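Local coordinates for protein PrgZ (PDB 4FAJ) that binds a peptide pheromone as a membrane-anchored extracellular receptor, and probably serves as the substrate-binding component of a peptide import system, at residues 253-258 against 270-275; 61-66 against 290-295; 71-76 against 84-89; 133-138 against 213-218; 306-311 against 536-541. All coordinates share one frame; numbering follows the deposited sequence. Where two conformers were deposited one is given.

Overall arrangement
Strand 61-66, the first strand of the chain, meets residues 290-295 in interaction 2, which closes a loop of more than two hundred residues. Three contacts nest inside that loop, one after another and without crossing: interaction 3 sets the loop after strand 61-66 on helix 81-90, interaction 4 joins the approach to helix 139-150 with the start of helix 216-222, and interaction 1 pairs strands 252-257 and 271-276. Interaction 5 follows in series, bringing residues 306-311 to the end of strand 528-539. Interactions 1 and 2 share a four-stranded sheet, while probable backbone hydrogen bonds between 290-295 and 536-541 lead on to the larger sheet of interaction 5.

Interaction 1: residues 253-258 against 270-275; sequences WTISKN and DKINFQ
F274 and W253 bury the most surface here, and they lie nearly parallel: their planes are 15° apart, with 4.8 Å between the phenyl centroid and that of the indole five-membered ring. Because the rings are slid past each other they scarcely overlap, and the closer approach is a CH-pi contact in which F274 CB sits over the indole face, 3.7 Å from the five-membered centroid of W253. The indole reaches this place because its CG lies between the W253 backbone N and carbonyl carbon (chi1 56°). I255, third in buried area, sends CD1 to the rim of the phenyl ring, 3.9 Å from F274 CE2 and near the ring plane. Its CG1 lies beside I272, side chain along side chain. These four side chains lie on one face of an antiparallel strand pair, 252-257 with 271-276, at the centre of a four-stranded mixed sheet; helix 81-90 lies on this face, with T82 touching W253 and L86 touching I255. Backbone bonds fix the register. F274 N gives its hydrogen to W253 O at 2.7 Å, and W253 N returns a longer bond to F274 O at 3.2 Å, tilted from the carbonyl plane. I255 and I272 exchange bonds in both directions, I255 N to I272 O being the straighter, at 170°. K257 N closes the pairing on D270 O at 3.0 Å, beyond which the connecting loop carries the zinc ligands D263 and D266. On the reverse face, T254 OG1 holds a water at 3.0 Å that also takes a weak bond from K271 NZ.

Interaction 2: residues 61-66 against 290-295; sequences VATLTA and GQLDEA
E294 folds its CG back over its own main chain, flanked by N and C (chi1 69°), and then runs out straight, which delivers OE1 to T65; there the threonine hydroxyl, in the same first-torsion position (chi1 65°), swings back to meet it. OE1 is thus gripped twice. T65 N reaches E294 OE1 at 2.7 Å on its anti side, and T65 OG1 donates to E294 OE1 at 2.9 Å from well above the carboxylate plane. One residue earlier, D293 holds T63 by both backbone polar atoms: T63 N donates to D293 OD2 at 2.9 Å, while D293 N returns a bond to T63 O at 2.8 Å. This is no regular strand pairing: the touching parts run 66° apart, and two carboxylates bond backbone N-H groups of an outer strand. Beside these bonds the L292 side chain crosses that of T63 at about a right angle, CD2 3.6 Å from T63 CG2. D293 OD1 forms a salt bridge with K542; E294 OE2 has a long, weak ion pair with K537 and lies close to the like-charged E539. Strand 61-66 lies beside 271-276 in the four-stranded sheet; helix 280-288 touches L292 through L286, and strand 294-297 carries on into the sheet containing 528-539.

Interaction 3: residues 71-76 against 84-89; sequences QSLDPA and ITLLAN
L73 and L86 run past one another at a slant and touch by single methyls, L73 CD2 lying 3.8 Å from L86 CD2. L87, which buries the most surface in this contact, differs in meeting backbone rather than a side chain, and does so with its two branches. CD2 of L87 rests 3.8 Å from L73 O, and CD1 of the same residue lies 3.9 Å from P75 N, so the fork spans the chain at L73-P75. The first torsions separate the two neighbours: L86 has CG opposite its backbone N (chi1 174°), L87 has CG beside it (chi1 -75°), and L86 comes to the L73 side chain, L87 to the backbone from L73 to P75. No hydrogen bond crosses between the segments; the contact is aliphatic side chains of helix 81-90 against the loop leading into it, in the family 5 solute-binding protein fold, where I84 of the same helix packs on an apolar side chain of the bound peptide. The loop keeps its shape by its own side chains. S72 OG accepts from D74 N at 3.0 Å, an ST turn, and D74 OD1 accepts from A76 N at 3.1 Å, an Asx turn, its donor standing far above the carboxylate plane. D74 OD2 is held by a salt bridge to R148 of helix 139-150. L86 also presents CD1 to I255 of the neighbouring sheet.

Interaction 4: residues 133-138 against 213-218; sequences DGTQIT and PVQQKA
Q215 uses both ends of one amide, and in this way the contact ties a helix cap to a distant turn: NE2 donates to the carboxylate of D133, while OE1 takes a weak capping bond from A218 N in the first turn of helix 216-222. The glutamine leaves its main chain with CG trans to N (chi1 -167°) and stays extended, so that it reaches D133, the two side chains coming from opposite directions. Q215 NE2 lies 2.8 Å from D133 OD2, on the syn side of that oxygen. D133 OD2 lies almost in the plane of the Q215 amide, although the two flat groups are twisted 34° from each other. A second, weak bond runs from the same NE2 to T135 OG1 at 3.3 Å. The loop receiving it is an Asx turn, in which D133 OD1 accepts from T135 N at 3.1 Å and also from T135 OG1 at 2.7 Å; both D133 oxygens are therefore engaged, which holds the carboxylate in its rotation. K217 NZ stays 4.4 Å from D133 OD2, where a weak attraction is possible, but beyond a salt bridge. Apart from the polar part, I137 CG2 faces P213 CG at 4.4 Å, and both residues touch F142 of helix 139-150. D141 of that helix serves both segments, T138 N bonding to its OD2 and Q216 N to its OD1.

Interaction 5: residues 306-311 against 536-541; sequences KKDKEY and AKLEKS
Y311 and L538 face each other as an antiparallel non-hydrogen-bonded pair, where strand 311-324 joins the long strand 528-539 of the large mixed sheet at the end of a type I turn from D308 to Y311. The tight part is built on E310 and on the apolar packing beside it. The carbonyl O of E310 accepts from E539 N at 3.0 Å, and its side chain, CG beside the backbone N (chi1 -73°) and extended from there, lies along the backbone past E539 O to the bend after the strand. There E310 OE2 accepts from S541 N at 3.0 Å, the donor standing 48° out of the carboxylate plane. A second bond to E310 OE2 comes from S541 OG at 2.8 Å, on the anti lone pair, although S541 was modelled in two conformers and this hydroxyl is the less certain donor. Apolar groups pack closely as well: Y311 OH lies 3.6 Å from A536 CB, L538 CD2 lies 4.0 Å from Y311 N, and L297 of strand 294-297 touches both Y311 and L538. The looser, water-bridged side is at the other carboxylate oxygen: a water donates to E310 OE1 at 2.9 Å and accepts from K540 NZ, bridging two groups of opposite charge, while Y287 OH and Y287 O give the same residues further partners. The turn itself is held by an Asx turn, E310 N reaching the anti lone pair of D308 OD2 at 2.8 Å.

Interaction 1: residues 253-258 against 270-275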
# COMPACT_ATOMS: atom_id res chain seq x y z
N TRP A 253 -6.82 2.12 19.31
CA TRP A 253 -7.71 0.97 19.20
C TRP A 253 -7.09 -0.27 19.84
O TRP A 253 -5.87 -0.32 20.11
CB TRP A 253 -8.14 0.71 17.75
CG TRP A 253 -7.04 0.52 16.78
CD1 TRP A 253 -6.49 -0.66 16.38
CD2 TRP A 253 -6.35 1.55 16.07
NE1 TRP A 253 -5.50 -0.43 15.46
CE2 TRP A 253 -5.38 0.91 15.26
CE3 TRP A 253 -6.44 2.94 16.04
CZ2 TRP A 253 -4.52 1.63 14.43
CZ3 TRP A 253 -5.58 3.65 15.22
CH2 TRP A 253 -4.64 3.00 14.42
N THR A 254 -7.93 -1.26 20.11
CA THR A 254 -7.51 -2.51 20.75
C THR A 254 -8.08 -3.72 20.01
O THR A 254 -9.25 -3.71 19.60
CB THR A 254 -7.97 -2.57 22.24
OG1 THR A 254 -7.39 -1.50 22.99
CG2 THR A 254 -7.59 -3.92 22.86
N ILE A 255 -7.25 -4.75 19.83
CA ILE A 255 -7.70 -6.03 19.31
C ILE A 255 -7.43 -7.09 20.37
O ILE A 255 -6.49 -6.96 21.15
CB ILE A 255 -7.03 -6.41 17.94
CG1 ILE A 255 -5.53 -6.73 18.13
CG2 ILE A 255 -7.22 -5.26 16.94
CD1 ILE A 255 -4.73 -6.97 16.82
N SER A 256 -8.26 -8.13 20.39
CA SER A 256 -8.20 -9.15 21.42
C SER A 256 -8.29 -10.54 20.79
O SER A 256 -8.93 -10.71 19.75
CB SER A 256 -9.35 -8.96 22.41
OG SER A 256 -9.28 -7.69 23.03
N LYS A 257 -7.68 -11.53 21.42
CA LYS A 257 -7.66 -12.87 20.86
C LYS A 257 -9.07 -13.37 20.51
O LYS A 257 -9.98 -13.30 21.33
CB LYS A 257 -6.98 -13.87 21.81
CG LYS A 257 -6.94 -15.29 21.23
CD LYS A 257 -6.13 -16.24 22.10
CE LYS A 257 -6.45 -17.69 21.75
NZ LYS A 257 -5.37 -18.64 22.17
N ASN A 258 -9.21 -13.87 19.28
CA ASN A 258 -10.45 -14.46 18.78
C ASN A 258 -10.47 -15.96 19.07
O ASN A 258 -9.82 -16.74 18.38
CB ASN A 258 -10.55 -14.23 17.27
CG ASN A 258 -11.76 -14.90 16.64
OD1 ASN A 258 -12.65 -15.43 17.32
ND2 ASN A 258 -11.82 -14.85 15.32
N ASP A 270 -3.24 -11.91 24.50
CA ASP A 270 -4.60 -11.68 24.98
C ASP A 270 -5.17 -10.44 24.31
O ASP A 270 -6.33 -10.42 23.90
CB ASP A 270 -4.61 -11.46 26.49
CG ASP A 270 -4.17 -12.70 27.28
OD1 ASP A 270 -4.25 -13.84 26.76
OD2 ASP A 270 -3.75 -12.52 28.43
N LYS A 271 -4.36 -9.40 24.25
CA LYS A 271 -4.73 -8.20 23.50
C LYS A 271 -3.52 -7.37 23.14
O LYS A 271 -2.46 -7.44 23.77
CB LYS A 271 -5.75 -7.34 24.26
CG LYS A 271 -5.39 -7.03 25.68
CD LYS A 271 -6.31 -5.93 26.28
CE LYS A 271 -5.58 -4.58 26.31
NZ LYS A 271 -6.47 -3.37 26.51
N ILE A 272 -3.70 -6.59 22.08
CA ILE A 272 -2.71 -5.66 21.60
C ILE A 272 -3.41 -4.32 21.43
O ILE A 272 -4.46 -4.25 20.79
CB ILE A 272 -2.11 -6.13 20.25
CG1 ILE A 272 -1.77 -7.62 20.28
CG2 ILE A 272 -0.89 -5.29 19.90
CD1 ILE A 272 -1.26 -8.17 18.95
N ASN A 273 -2.83 -3.29 22.04
CA ASN A 273 -3.31 -1.91 21.92
C ASN A 273 -2.51 -1.17 20.85
O ASN A 273 -1.35 -1.48 20.62
CB ASN A 273 -3.18 -1.18 23.26
CG ASN A 273 -3.87 -1.92 24.40
OD1 ASN A 273 -3.23 -2.41 25.34
ND2 ASN A 273 -5.18 -2.04 24.30
N PHE A 274 -3.13 -0.19 20.19
CA PHE A 274 -2.44 0.62 19.19
C PHE A 274 -2.62 2.10 19.51
O PHE A 274 -3.70 2.51 19.94
CB PHE A 274 -2.93 0.30 17.79
CG PHE A 274 -2.64 -1.11 17.36
CD1 PHE A 274 -1.49 -1.41 16.63
CD2 PHE A 274 -3.49 -2.15 17.72
CE1 PHE A 274 -1.20 -2.71 16.26
CE2 PHE A 274 -3.20 -3.46 17.35
CZ PHE A 274 -2.05 -3.73 16.62
N GLN A 275 -1.56 2.88 19.29
CA GLN A 275 -1.57 4.33 19.50
C GLN A 275 -0.94 5.02 18.29
O GLN A 275 0.17 4.67 17.90
CB GLN A 275 -0.76 4.67 20.76
CG GLN A 275 -0.41 6.15 20.91
CD GLN A 275 -1.61 6.98 21.27
OE1 GLN A 275 -2.22 6.78 22.31
NE2 GLN A 275 -1.97 7.93 20.39
O HOH W 1 -9.06 -1.97 25.47

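Interaction 2: residues 61-66 against 290-295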
# COMPACT_ATOMS: atom_id res chain seq x y z
N VAL A 61 0.31 -8.92 26.74
CA VAL A 61 -0.30 -7.68 26.26
C VAL A 61 0.80 -6.74 25.80
O VAL A 61 1.91 -6.77 26.32
CB VAL A 61 -1.17 -7.01 27.35
CG1 VAL A 61 -1.60 -5.61 26.93
CG2 VAL A 61 -2.39 -7.87 27.67
N ALA A 62 0.50 -5.91 24.80
CA ALA A 62 1.45 -4.92 24.30
C ALA A 62 0.71 -3.71 23.81
O ALA A 62 -0.48 -3.79 23.48
CB ALA A 62 2.29 -5.50 23.16
N THR A 63 1.43 -2.59 23.75
CA THR A 63 0.94 -1.37 23.12
C THR A 63 1.94 -0.99 22.03
O THR A 63 3.10 -0.73 22.30
CB THR A 63 0.79 -0.24 24.15
OG1 THR A 63 -0.14 -0.66 25.16
CG2 THR A 63 0.27 1.02 23.48
N LEU A 64 1.45 -0.99 20.79
CA LEU A 64 2.27 -0.74 19.61
C LEU A 64 1.81 0.56 18.95
O LEU A 64 0.90 1.22 19.43
CB LEU A 64 2.16 -1.91 18.62
CG LEU A 64 2.44 -3.32 19.19
CD1 LEU A 64 2.24 -4.38 18.10
CD2 LEU A 64 3.83 -3.43 19.80
N THR A 65 2.45 0.93 17.84
CA THR A 65 2.19 2.22 17.23
C THR A 65 1.67 2.10 15.81
O THR A 65 1.84 1.08 15.14
CB THR A 65 3.45 3.11 17.24
OG1 THR A 65 4.47 2.53 16.42
CG2 THR A 65 3.98 3.27 18.65
N ALA A 66 1.07 3.19 15.34
CA ALA A 66 0.49 3.29 14.00
C ALA A 66 0.76 4.70 13.51
O ALA A 66 0.93 5.62 14.32
CB ALA A 66 -1.02 3.01 14.05
N GLY A 290 8.10 3.17 29.39
CA GLY A 290 7.37 1.89 29.38
C GLY A 290 5.89 2.02 29.03
O GLY A 290 5.09 1.12 29.33
N GLN A 291 5.52 3.14 28.41
CA GLN A 291 4.13 3.38 28.00
C GLN A 291 3.86 2.97 26.55
O GLN A 291 2.71 2.94 26.13
CB GLN A 291 3.77 4.85 28.20
CG GLN A 291 3.80 5.30 29.64
CD GLN A 291 2.92 4.44 30.51
OE1 GLN A 291 3.40 3.73 31.39
NE2 GLN A 291 1.62 4.47 30.25
N LEU A 292 4.91 2.69 25.80
CA LEU A 292 4.80 2.11 24.47
C LEU A 292 5.85 1.02 24.35
O LEU A 292 6.94 1.14 24.92
CB LEU A 292 5.04 3.17 23.39
CG LEU A 292 3.92 4.16 23.02
CD1 LEU A 292 4.42 5.22 21.98
CD2 LEU A 292 2.70 3.45 22.48
N ASP A 293 5.54 -0.03 23.59
CA ASP A 293 6.48 -1.13 23.38
C ASP A 293 7.23 -1.03 22.04
O ASP A 293 8.09 -1.85 21.72
CB ASP A 293 5.74 -2.47 23.51
CG ASP A 293 5.14 -2.66 24.91
OD1 ASP A 293 5.89 -2.47 25.88
OD2 ASP A 293 3.94 -3.00 25.04
N GLU A 294 6.91 -0.00 21.25
CA GLU A 294 7.71 0.35 20.08
C GLU A 294 7.61 1.85 19.85
O GLU A 294 6.69 2.50 20.37
CB GLU A 294 7.25 -0.42 18.83
CG GLU A 294 5.91 -0.02 18.32
CD GLU A 294 5.49 -0.75 17.06
OE1 GLU A 294 4.42 -0.39 16.52
OE2 GLU A 294 6.20 -1.67 16.60
N ALA A 295 8.57 2.40 19.12
CA ALA A 295 8.61 3.82 18.79
C ALA A 295 9.24 4.01 17.42
O ALA A 295 10.35 3.54 17.19
CB ALA A 295 9.40 4.59 19.85

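Interaction 3: residues 71-76 against 84-89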
# COMPACT_ATOMS: atom_id res chain seq x y z
N GLN A 71 -8.69 3.81 8.46
CA GLN A 71 -9.50 4.46 7.44
C GLN A 71 -10.67 3.59 6.93
O GLN A 71 -11.74 4.12 6.61
CB GLN A 71 -8.64 4.86 6.25
CG GLN A 71 -7.49 5.75 6.60
CD GLN A 71 -7.95 7.10 7.09
OE1 GLN A 71 -8.73 7.77 6.41
NE2 GLN A 71 -7.49 7.50 8.26
N SER A 72 -10.47 2.27 6.87
CA SER A 72 -11.49 1.34 6.43
C SER A 72 -11.46 0.04 7.24
O SER A 72 -10.38 -0.42 7.65
CB SER A 72 -11.32 1.04 4.93
OG SER A 72 -12.20 0.02 4.50
N LEU A 73 -12.64 -0.54 7.47
CA LEU A 73 -12.78 -1.86 8.05
C LEU A 73 -13.37 -2.86 7.05
O LEU A 73 -13.84 -3.94 7.44
CB LEU A 73 -13.66 -1.80 9.30
CG LEU A 73 -13.21 -0.87 10.42
CD1 LEU A 73 -14.27 -0.82 11.52
CD2 LEU A 73 -11.88 -1.34 10.98
N ASP A 74 -13.35 -2.50 5.77
CA ASP A 74 -13.96 -3.31 4.71
C ASP A 74 -12.90 -3.71 3.67
O ASP A 74 -12.34 -2.84 2.99
CB ASP A 74 -15.09 -2.52 4.04
CG ASP A 74 -15.85 -3.31 2.97
OD1 ASP A 74 -15.52 -4.49 2.69
OD2 ASP A 74 -16.79 -2.73 2.39
N PRO A 75 -12.66 -5.02 3.52
CA PRO A 75 -11.73 -5.52 2.50
C PRO A 75 -11.91 -4.88 1.12
O PRO A 75 -10.93 -4.65 0.40
CB PRO A 75 -12.08 -7.02 2.42
CG PRO A 75 -12.52 -7.36 3.78
CD PRO A 75 -13.27 -6.13 4.28
N ALA A 76 -13.15 -4.63 0.73
CA ALA A 76 -13.43 -4.07 -0.58
C ALA A 76 -12.91 -2.64 -0.74
O ALA A 76 -12.59 -2.24 -1.84
CB ALA A 76 -14.93 -4.14 -0.89
N ILE A 84 -4.92 -1.84 6.39
CA ILE A 84 -4.56 -3.15 5.87
C ILE A 84 -3.84 -4.01 6.91
O ILE A 84 -4.15 -5.20 7.04
CB ILE A 84 -3.78 -3.02 4.55
CG1 ILE A 84 -4.76 -2.67 3.43
CG2 ILE A 84 -3.03 -4.31 4.23
CD1 ILE A 84 -4.09 -2.30 2.12
N THR A 85 -2.90 -3.43 7.66
CA THR A 85 -2.33 -4.13 8.81
C THR A 85 -3.38 -4.58 9.85
O THR A 85 -3.33 -5.72 10.35
CB THR A 85 -1.24 -3.28 9.51
OG1 THR A 85 -0.08 -3.22 8.66
CG2 THR A 85 -0.84 -3.89 10.87
N LEU A 86 -4.35 -3.72 10.16
CA LEU A 86 -5.40 -4.12 11.09
C LEU A 86 -6.20 -5.30 10.51
O LEU A 86 -6.42 -6.30 11.20
CB LEU A 86 -6.36 -2.98 11.39
CG LEU A 86 -7.58 -3.35 12.23
CD1 LEU A 86 -7.16 -3.91 13.59
CD2 LEU A 86 -8.47 -2.11 12.38
N LEU A 87 -6.61 -5.18 9.26
CA LEU A 87 -7.40 -6.24 8.62
C LEU A 87 -6.61 -7.54 8.49
O LEU A 87 -7.18 -8.63 8.64
CB LEU A 87 -7.96 -5.78 7.25
CG LEU A 87 -9.15 -4.82 7.26
CD1 LEU A 87 -9.56 -4.45 5.81
CD2 LEU A 87 -10.34 -5.36 8.02
N ALA A 88 -5.30 -7.45 8.24
CA ALA A 88 -4.45 -8.66 8.18
C ALA A 88 -4.41 -9.40 9.53
O ALA A 88 -4.11 -10.59 9.57
CB ALA A 88 -3.03 -8.31 7.71
N ASN A 89 -4.76 -8.70 10.60
CA ASN A 89 -4.72 -9.25 11.96
C ASN A 89 -6.09 -9.57 12.61
O ASN A 89 -6.17 -10.46 13.47
CB ASN A 89 -3.88 -8.33 12.84
CG ASN A 89 -2.41 -8.43 12.54
OD1 ASN A 89 -1.75 -9.39 12.95
ND2 ASN A 89 -1.88 -7.45 11.82

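Interaction 4: residues 133-138 against 213-218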
# COMPACT_ATOMS: atom_id res chain seq x y z
N ASP A 133 -18.52 -15.31 14.85
CA ASP A 133 -19.78 -15.78 15.44
C ASP A 133 -19.92 -17.30 15.45
O ASP A 133 -20.99 -17.81 15.77
CB ASP A 133 -21.00 -15.13 14.76
CG ASP A 133 -21.15 -15.50 13.29
OD1 ASP A 133 -20.43 -16.41 12.80
OD2 ASP A 133 -21.98 -14.87 12.60
N GLY A 134 -18.87 -18.02 15.06
CA GLY A 134 -18.88 -19.48 15.14
C GLY A 134 -19.36 -20.19 13.88
O GLY A 134 -19.25 -21.42 13.79
N THR A 135 -19.87 -19.44 12.91
CA THR A 135 -20.41 -20.03 11.69
C THR A 135 -19.31 -20.31 10.68
O THR A 135 -18.25 -19.66 10.69
CB THR A 135 -21.52 -19.16 11.05
OG1 THR A 135 -20.98 -17.90 10.64
CG2 THR A 135 -22.68 -18.94 12.04
N GLN A 136 -19.56 -21.28 9.80
CA GLN A 136 -18.54 -21.74 8.85
C GLN A 136 -18.33 -20.73 7.73
O GLN A 136 -19.27 -20.05 7.30
CB GLN A 136 -18.91 -23.11 8.25
CG GLN A 136 -18.76 -24.30 9.23
CD GLN A 136 -17.30 -24.67 9.54
OE1 GLN A 136 -16.41 -24.58 8.67
NE2 GLN A 136 -17.05 -25.11 10.78
N ILE A 137 -17.08 -20.60 7.28
CA ILE A 137 -16.75 -19.77 6.14
C ILE A 137 -16.92 -20.65 4.91
O ILE A 137 -16.32 -21.72 4.83
CB ILE A 137 -15.30 -19.25 6.19
CG1 ILE A 137 -15.06 -18.40 7.45
CG2 ILE A 137 -14.99 -18.43 4.94
CD1 ILE A 137 -13.59 -18.07 7.68
N THR A 138 -17.76 -20.20 3.97
CA THR A 138 -18.08 -21.01 2.80
C THR A 138 -17.46 -20.45 1.53
O THR A 138 -17.06 -19.28 1.48
CB THR A 138 -19.60 -21.13 2.56
OG1 THR A 138 -20.10 -19.86 2.15
CG2 THR A 138 -20.36 -21.62 3.82
N PRO A 213 -12.61 -12.84 2.39
CA PRO A 213 -14.05 -13.00 2.33
C PRO A 213 -14.74 -11.97 3.23
O PRO A 213 -14.11 -11.39 4.12
CB PRO A 213 -14.28 -14.40 2.90
CG PRO A 213 -13.14 -14.59 3.88
CD PRO A 213 -11.98 -13.77 3.35
N VAL A 214 -16.02 -11.73 2.98
CA VAL A 214 -16.88 -11.09 3.95
C VAL A 214 -18.08 -11.99 4.13
O VAL A 214 -18.43 -12.75 3.21
CB VAL A 214 -17.33 -9.67 3.51
CG1 VAL A 214 -16.15 -8.70 3.61
CG2 VAL A 214 -17.92 -9.69 2.12
N GLN A 215 -18.69 -11.93 5.30
CA GLN A 215 -19.77 -12.84 5.65
C GLN A 215 -21.06 -12.41 4.97
O GLN A 215 -21.49 -11.27 5.12
CB GLN A 215 -19.98 -12.88 7.16
CG GLN A 215 -20.87 -14.02 7.63
CD GLN A 215 -21.47 -13.77 8.99
OE1 GLN A 215 -22.12 -12.75 9.21
NE2 GLN A 215 -21.28 -14.71 9.90
N GLN A 216 -21.67 -13.32 4.21
CA GLN A 216 -22.89 -12.98 3.47
C GLN A 216 -24.00 -12.44 4.39
O GLN A 216 -24.66 -11.46 4.04
CB GLN A 216 -23.41 -14.18 2.69
CG GLN A 216 -22.65 -14.50 1.43
CD GLN A 216 -23.06 -15.83 0.85
OE1 GLN A 216 -22.58 -16.88 1.29
NE2 GLN A 216 -23.97 -15.81 -0.11
N LYS A 217 -24.20 -13.07 5.54
CA LYS A 217 -25.24 -12.66 6.49
C LYS A 217 -25.03 -11.21 6.98
O LYS A 217 -25.97 -10.42 7.01
CB LYS A 217 -25.26 -13.62 7.69
CG LYS A 217 -26.24 -13.27 8.81
CD LYS A 217 -26.47 -14.48 9.73
CE LYS A 217 -27.11 -14.06 11.04
NZ LYS A 217 -26.12 -13.39 11.93
N ALA A 218 -23.79 -10.89 7.35
CA ALA A 218 -23.42 -9.53 7.76
C ALA A 218 -23.61 -8.50 6.65
O ALA A 218 -24.08 -7.39 6.91
CB ALA A 218 -21.98 -9.49 8.26

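Interaction 5: residues 306-311 against 536-541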
# COMPACT_ATOMS: atom_id res chain seq x y z
N LYS A 306 20.51 5.13 16.88
CA LYS A 306 21.06 4.22 15.88
C LYS A 306 21.85 3.05 16.48
O LYS A 306 21.80 1.92 15.97
CB LYS A 306 21.98 5.03 14.94
CG LYS A 306 22.15 4.44 13.56
CD LYS A 306 22.60 5.51 12.56
CE LYS A 306 21.41 6.19 11.86
NZ LYS A 306 21.84 6.82 10.58
N LYS A 307 22.59 3.31 17.56
CA LYS A 307 23.44 2.29 18.18
C LYS A 307 22.79 1.59 19.36
O LYS A 307 23.45 0.83 20.07
CB LYS A 307 24.77 2.92 18.63
CG LYS A 307 25.81 3.06 17.52
CD LYS A 307 25.44 4.15 16.53
CE LYS A 307 26.67 4.64 15.76
NZ LYS A 307 27.43 3.51 15.15
N ASP A 308 21.50 1.84 19.60
CA ASP A 308 20.79 1.21 20.71
C ASP A 308 20.57 -0.27 20.42
O ASP A 308 20.35 -0.66 19.27
CB ASP A 308 19.45 1.91 20.94
CG ASP A 308 18.82 1.53 22.26
OD1 ASP A 308 18.91 2.33 23.20
OD2 ASP A 308 18.21 0.45 22.37
N LYS A 309 20.60 -1.09 21.46
CA LYS A 309 20.40 -2.53 21.31
C LYS A 309 19.00 -2.86 20.79
O LYS A 309 18.81 -3.92 20.21
CB LYS A 309 20.68 -3.27 22.62
CG LYS A 309 19.70 -2.94 23.74
CD LYS A 309 20.06 -3.63 25.05
CE LYS A 309 19.01 -3.34 26.11
NZ LYS A 309 18.80 -1.89 26.31
N GLU A 310 18.04 -1.96 21.01
CA GLU A 310 16.66 -2.20 20.60
C GLU A 310 16.27 -1.50 19.27
O GLU A 310 15.12 -1.54 18.87
CB GLU A 310 15.71 -1.81 21.74
CG GLU A 310 15.77 -2.82 22.88
CD GLU A 310 14.94 -2.44 24.10
OE1 GLU A 310 14.66 -1.24 24.32
OE2 GLU A 310 14.57 -3.37 24.84
N TYR A 311 17.26 -0.90 18.61
CA TYR A 311 17.08 -0.26 17.30
C TYR A 311 17.09 -1.28 16.16
O TYR A 311 17.88 -2.22 16.17
CB TYR A 311 18.23 0.75 17.06
CG TYR A 311 18.17 1.50 15.73
CD1 TYR A 311 18.82 1.02 14.59
CD2 TYR A 311 17.46 2.70 15.62
CE1 TYR A 311 18.78 1.73 13.37
CE2 TYR A 311 17.40 3.41 14.42
CZ TYR A 311 18.06 2.92 13.29
OH TYR A 311 18.00 3.64 12.11
N ALA A 536 12.47 2.46 10.58
CA ALA A 536 13.36 2.41 11.74
C ALA A 536 12.57 2.62 13.00
O ALA A 536 11.64 3.43 13.03
CB ALA A 536 14.47 3.45 11.65
N LYS A 537 12.96 1.91 14.04
CA LYS A 537 12.20 1.93 15.28
C LYS A 537 12.97 1.33 16.43
O LYS A 537 13.92 0.59 16.22
CB LYS A 537 10.89 1.15 15.10
CG LYS A 537 11.07 -0.34 14.87
CD LYS A 537 9.74 -0.97 14.50
CE LYS A 537 9.80 -2.47 14.41
NZ LYS A 537 8.40 -3.02 14.30
N LEU A 538 12.53 1.66 17.64
CA LEU A 538 12.92 0.93 18.83
C LEU A 538 11.84 -0.10 19.08
O LEU A 538 10.67 0.17 18.85
CB LEU A 538 13.00 1.87 20.03
CG LEU A 538 14.01 3.01 19.91
CD1 LEU A 538 13.87 3.99 21.09
CD2 LEU A 538 15.43 2.45 19.80
N GLU A 539 12.22 -1.29 19.55
CA GLU A 539 11.23 -2.29 19.94
C GLU A 539 11.71 -3.02 21.18
O GLU A 539 12.86 -3.43 21.26
CB GLU A 539 10.95 -3.25 18.79
CG GLU A 539 9.88 -4.29 19.11
CD GLU A 539 9.30 -4.94 17.87
OE1 GLU A 539 8.57 -4.25 17.13
OE2 GLU A 539 9.58 -6.14 17.64
N LYS A 540 10.83 -3.17 22.16
CA LYS A 540 11.24 -3.76 23.44
C LYS A 540 11.68 -5.19 23.17
O LYS A 540 11.07 -5.90 22.36
CB LYS A 540 10.10 -3.71 24.47
CG LYS A 540 9.61 -2.30 24.84
CD LYS A 540 10.57 -1.58 25.77
CE LYS A 540 10.03 -0.18 26.14
NZ LYS A 540 10.90 0.52 27.12
N SER A 541 12.74 -5.60 23.87
CA SER A 541 13.34 -6.94 23.73
C SER A 541 12.35 -8.06 24.02
O SER A 541 12.42 -9.12 23.41
CB SER A 541 14.53 -7.08 24.67
OG SER A 541 15.45 -6.01 24.52
O HOH W 2 13.64 -0.18 26.81